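Local coordinates for similar to yteR (Bacilus subtilis) (Clostridium acetobutylicum, PDB 4WU0), which probably hydrolyses unsaturated rhamnogalacturonan fragments derived from pectin, as a glycoside hydrolase of family 105, at residues I155-Q158 and F159-E163; C233-A236 and L237-Q241. All coordinates share one frame; numbering follows the deposited sequence.

Overall arrangement
Both contacts are local, each formed by side chains a single helical turn apart. Interaction 1 lies on helix 152-166 and interaction 2, later in the chain, near the C-terminal end of helix 223-240. Their centres are 20 Å apart and their nearest atoms about 6 Å, so they do not touch. Helix 223-240 nevertheless links them: Leu226 and Ile229 meet side chains of interaction 1, while interaction 2 lies farther along the same helix. Helix 199-215 borders both, and its Tyr205 is hydrogen-bonded to Phe159 O and also touches Cys233. Together they sample neighbouring helices of what is probably an (alpha/alpha)6 barrel, as in relatives of the six-hairpin clan.

Interaction 1. Residues I155-Q158 and F159-E163; sequences ITHQ and FIITE
Ile161 rests over the imidazole of His157 one helical turn back, the two side chains crossing obliquely. Its CG1 lies 3.6 Å from the centroid of the His157 ring and 21° off the ring normal, a CH-pi contact over the face, displaced toward the rim. In His157 the ring carbon CG is anti to the backbone N (chi1 180°), which sends the ring along the helix toward Ile161. Histidine suits this place because it offers a flat face to a methylene while NE2 remains hydrogen-bonded to Glu114 O; that bond should help to fix the ring's rotation.

The purely apolar contact is between Ile155 and Phe159, lying side by side and pointing the same way. Ile155 CG2 is 4.0 Å from Phe159 CE2 and meets the ring at its edge, in plane. Phe159 CD2 also comes within 3.3 Å of Ile155 O. The ring packs between helices, touching Ala136 and Thr137 of helix 129-146 and Leu209 of helix 199-215.

Among the polar contacts, Gln158 O is gripped twice: Thr162 N donates to Gln158 O at 3.0 Å and Thr162 OG1 to the same oxygen at 2.8 Å. The two donors reach it from opposite faces of its carbonyl plane. The hydroxyl gets there because OG1 sits beside the backbone N (chi1 -64°), so a buried threonine satisfies its polar group within its own helix. Phe159, Ile160 and Ile161 donate likewise to the carbonyls four residues back, the bond from Ile161 N to His157 O being 2.9 Å. Thr156 OG1 also meets a carbonyl of its own helix, Phe152 O, and is hydrogen-bonded to Asp222 OD2 just before helix 223-240.

This is a regular alpha-helix with i to i+4 side-chain pairing, consistent with the mainly helical, probably (alpha/alpha)6 barrel of the six-hairpin clan.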
loop_
_atom_site.group_PDB
_atom_site.type_symbol
_atom_site.label_atom_id
_atom_site.label_comp_id
_atom_site.label_asym_id
_atom_site.label_seq_id
_atom_site.Cartn_x
_atom_site.Cartn_y
_atom_site.Cartn_z
ATOM N N ILE A 155 14.336 1.927 9.476
ATOM C CA ILE A 155 13.356 1.905 8.407
ATOM C C ILE A 155 14.014 1.742 7.041
ATOM O O ILE A 155 13.605 0.879 6.245
ATOM C CB ILE A 155 12.514 3.185 8.462
ATOM C CG1 ILE A 155 11.626 3.144 9.714
ATOM C CG2 ILE A 155 11.674 3.383 7.188
ATOM C CD1 ILE A 155 11.295 4.511 10.269
ATOM N N THR A 156 15.017 2.554 6.742
ATOM C CA THR A 156 15.628 2.466 5.420
ATOM C C THR A 156 16.321 1.119 5.218
ATOM O O THR A 156 16.265 0.537 4.142
ATOM C CB THR A 156 16.602 3.629 5.140
ATOM O OG1 THR A 156 17.625 3.684 6.133
ATOM C CG2 THR A 156 15.845 4.941 5.137
ATOM N N HIS A 157 16.977 0.622 6.254
ATOM C CA HIS A 157 17.613 -0.700 6.192
ATOM C C HIS A 157 16.591 -1.773 5.813
ATOM O O HIS A 157 16.890 -2.698 5.037
ATOM C CB HIS A 157 18.229 -1.019 7.555
ATOM C CG HIS A 157 18.906 -2.351 7.629
ATOM N ND1 HIS A 157 20.139 -2.599 7.060
ATOM C CD2 HIS A 157 18.523 -3.510 8.215
ATOM C CE1 HIS A 157 20.492 -3.848 7.307
ATOM N NE2 HIS A 157 19.525 -4.422 8.001
ATOM N N GLN A 158 15.368 -1.653 6.320
ATOM C CA GLN A 158 14.347 -2.646 5.983
ATOM C C GLN A 158 13.993 -2.622 4.500
ATOM O O GLN A 158 13.834 -3.671 3.880
ATOM C CB GLN A 158 13.108 -2.458 6.837
ATOM C CG GLN A 158 13.448 -2.655 8.311
ATOM C CD GLN A 158 12.279 -3.082 9.132
ATOM O OE1 GLN A 158 11.500 -3.955 8.726
ATOM N NE2 GLN A 158 12.137 -2.468 10.307
ATOM N N PHE A 159 13.898 -1.435 3.914
ATOM C CA PHE A 159 13.681 -1.341 2.474
ATOM C C PHE A 159 14.821 -1.928 1.669
ATOM O O PHE A 159 14.590 -2.594 0.661
ATOM C CB PHE A 159 13.481 0.116 2.040
ATOM C CG PHE A 159 12.100 0.623 2.307
ATOM C CD1 PHE A 159 11.104 0.433 1.383
ATOM C CD2 PHE A 159 11.791 1.243 3.506
ATOM C CE1 PHE A 159 9.818 0.874 1.619
ATOM C CE2 PHE A 159 10.505 1.690 3.762
ATOM C CZ PHE A 159 9.517 1.508 2.819
ATOM N N ILE A 160 16.053 -1.654 2.100
ATOM C CA ILE A 160 17.231 -2.099 1.368
ATOM C C ILE A 160 17.386 -3.623 1.407
ATOM O O ILE A 160 17.693 -4.244 0.405
ATOM C CB ILE A 160 18.479 -1.396 1.914
ATOM C CG1 ILE A 160 18.442 0.075 1.503
ATOM C CG2 ILE A 160 19.761 -2.043 1.409
ATOM C CD1 ILE A 160 19.405 0.987 2.259
ATOM N N ILE A 161 17.177 -4.204 2.572
ATOM C CA ILE A 161 17.276 -5.653 2.730
ATOM C C ILE A 161 16.143 -6.337 1.964
ATOM O O ILE A 161 16.334 -7.402 1.389
ATOM C CB ILE A 161 17.243 -6.044 4.213
ATOM C CG1 ILE A 161 18.481 -5.528 4.938
ATOM C CG2 ILE A 161 17.119 -7.567 4.390
ATOM C CD1 ILE A 161 19.790 -6.045 4.412
ATOM N N THR A 162 14.960 -5.737 1.981
ATOM C CA THR A 162 13.846 -6.319 1.251
ATOM C C THR A 162 14.166 -6.375 -0.240
ATOM O O THR A 162 13.946 -7.385 -0.893
ATOM C CB THR A 162 12.548 -5.552 1.528
ATOM O OG1 THR A 162 12.226 -5.700 2.913
ATOM C CG2 THR A 162 11.399 -6.062 0.679
ATOM N N GLU A 163 14.700 -5.300 -0.797
ATOM C CA GLU A 163 15.050 -5.340 -2.199
ATOM C C GLU A 163 16.155 -6.374 -2.468
ATOM O O GLU A 163 16.089 -7.097 -3.459
ATOM C CB GLU A 163 15.479 -3.957 -2.686
ATOM C CG GLU A 163 15.690 -3.877 -4.177
ATOM C CD GLU A 163 17.151 -3.921 -4.607
ATOM O OE1 GLU A 163 18.031 -4.296 -3.798
ATOM O OE2 GLU A 163 17.414 -3.587 -5.779
#

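Interaction 2. Residues C233-A236 and L237-Q241; sequences CVTA and LLKVQ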
loop_
_atom_site.group_PDB
_atom_site.type_symbol
_atom_site.label_atom_id
_atom_site.label_comp_id
_atom_site.label_asym_id
_atom_site.label_seq_id
_atom_site.Cartn_x
_atom_site.Cartn_y
_atom_site.Cartn_z
ATOM N N CYS A 233 12.454 -0.120 -9.771
ATOM C CA CYS A 233 11.147 -0.770 -9.746
ATOM C C CYS A 233 10.270 -0.225 -10.868
ATOM O O CYS A 233 9.548 -0.977 -11.510
ATOM C CB CYS A 233 10.443 -0.552 -8.403
ATOM S SG CYS A 233 11.129 -1.547 -7.025
ATOM N N VAL A 234 10.328 1.085 -11.090
ATOM C CA VAL A 234 9.526 1.715 -12.120
ATOM C C VAL A 234 9.981 1.238 -13.484
ATOM O O VAL A 234 9.144 0.910 -14.334
ATOM C CB VAL A 234 9.589 3.260 -12.000
ATOM C CG1 VAL A 234 9.088 3.952 -13.289
ATOM C CG2 VAL A 234 8.802 3.706 -10.784
ATOM N N THR A 235 11.294 1.202 -13.723
ATOM C CA THR A 235 11.816 0.634 -14.964
ATOM C C THR A 235 11.272 -0.775 -15.204
ATOM O O THR A 235 10.824 -1.124 -16.311
ATOM C CB THR A 235 13.352 0.625 -14.956
ATOM O OG1 THR A 235 13.806 1.980 -14.886
ATOM C CG2 THR A 235 13.925 -0.058 -16.182
ATOM N N ALA A 236 11.298 -1.586 -14.160
ATOM C CA ALA A 236 10.864 -2.974 -14.283
ATOM C C ALA A 236 9.359 -3.056 -14.541
ATOM O O ALA A 236 8.896 -3.881 -15.330
ATOM C CB ALA A 236 11.230 -3.749 -13.032
ATOM N N LEU A 237 8.587 -2.217 -13.874
ATOM C CA LEU A 237 7.147 -2.217 -14.091
ATOM C C LEU A 237 6.776 -1.698 -15.478
ATOM O O LEU A 237 5.834 -2.194 -16.094
ATOM C CB LEU A 237 6.419 -1.429 -13.005
ATOM C CG LEU A 237 6.462 -2.085 -11.638
ATOM C CD1 LEU A 237 6.139 -1.066 -10.542
ATOM C CD2 LEU A 237 5.488 -3.260 -11.598
ATOM N N LEU A 238 7.493 -0.700 -15.989
ATOM C CA LEU A 238 7.154 -0.195 -17.307
ATOM C C LEU A 238 7.392 -1.248 -18.395
ATOM O O LEU A 238 6.695 -1.265 -19.418
ATOM C CB LEU A 238 7.906 1.114 -17.607
ATOM C CG LEU A 238 7.371 2.307 -16.794
ATOM C CD1 LEU A 238 8.226 3.542 -16.957
ATOM C CD2 LEU A 238 5.947 2.631 -17.197
ATOM N N LYS A 239 8.361 -2.137 -18.180
ATOM C CA LYS A 239 8.592 -3.230 -19.124
ATOM C C LYS A 239 7.414 -4.194 -19.249
ATOM O O LYS A 239 7.254 -4.832 -20.286
ATOM C CB LYS A 239 9.843 -4.030 -18.750
ATOM C CG LYS A 239 11.171 -3.290 -18.987
ATOM C CD LYS A 239 12.347 -4.137 -18.482
ATOM C CE LYS A 239 13.650 -3.401 -18.646
ATOM N NZ LYS A 239 14.759 -4.065 -17.908
ATOM N N VAL A 240 6.609 -4.316 -18.200
ATOM C CA VAL A 240 5.482 -5.238 -18.213
ATOM C C VAL A 240 4.124 -4.550 -18.249
ATOM O O VAL A 240 3.095 -5.218 -18.167
ATOM C CB VAL A 240 5.549 -6.273 -17.054
ATOM C CG1 VAL A 240 6.763 -7.196 -17.254
ATOM C CG2 VAL A 240 5.542 -5.599 -15.676
ATOM N N GLN A 241 4.116 -3.230 -18.428
ATOM C CA GLN A 241 2.868 -2.504 -18.606
ATOM C C GLN A 241 2.167 -3.061 -19.830
ATOM O O GLN A 241 2.802 -3.275 -20.854
ATOM C CB GLN A 241 3.145 -1.022 -18.820
ATOM C CG GLN A 241 1.920 -0.137 -18.950
ATOM C CD GLN A 241 2.270 1.278 -19.412
ATOM O OE1 GLN A 241 3.162 1.473 -20.227
ATOM N NE2 GLN A 241 1.555 2.251 -18.908
#
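Val234 and Leu238 stand side by side on one flank of their helix, pointing the same way. The branch that touches is CG1 of Val234, 3.8 Å from CD1 of Leu238. Val234 directs this methyl along the helix by holding CG1 anti to the backbone N (chi1 164°). Leucine suits the place because its CG, anti to the carbonyl carbon (chi1 -72°), lies 3.3 Å from Val234 O, and the branch beyond it carries CD1 to the valine methyl. A looser pair lies alongside: Thr235 CG2 is 4.2 Å from CE of Lys239. Both residues are exposed, and the extended lysine runs past Thr235 O, bringing only its CE beside the threonine methyl while its ammonium group continues outward. Thr235 OG1 is hydrogen-bonded to Asn231 O, one turn back, leaving the methyl turned toward Lys239.

Behind these side chains, backbone bonds set the spacing. Leu237 N donates to Cys233 O at 2.8 Å, and Leu238 N reaches Val234 O at the same 2.8 Å. The next bond, from Lys239 N to Thr235 O, is stretched to 3.3 Å. Beyond it Val240 N turns to the carbonyl three residues back, reaching Leu237 O at 3.1 Å.

Leu237 O is hydrogen-bonded as well to the indole NE1 of Trp248, and Gln241 NE2 to Lys246 O. On the inward side Cys233 and Leu237 pack on Met202, Leu237 also touches Ile270, and Val234 touches Leu274. Leu238, at the border of this side, reaches Thr290. Through these four residues helix 223-240 packs against helices 199-215, 264-279 and 288-302.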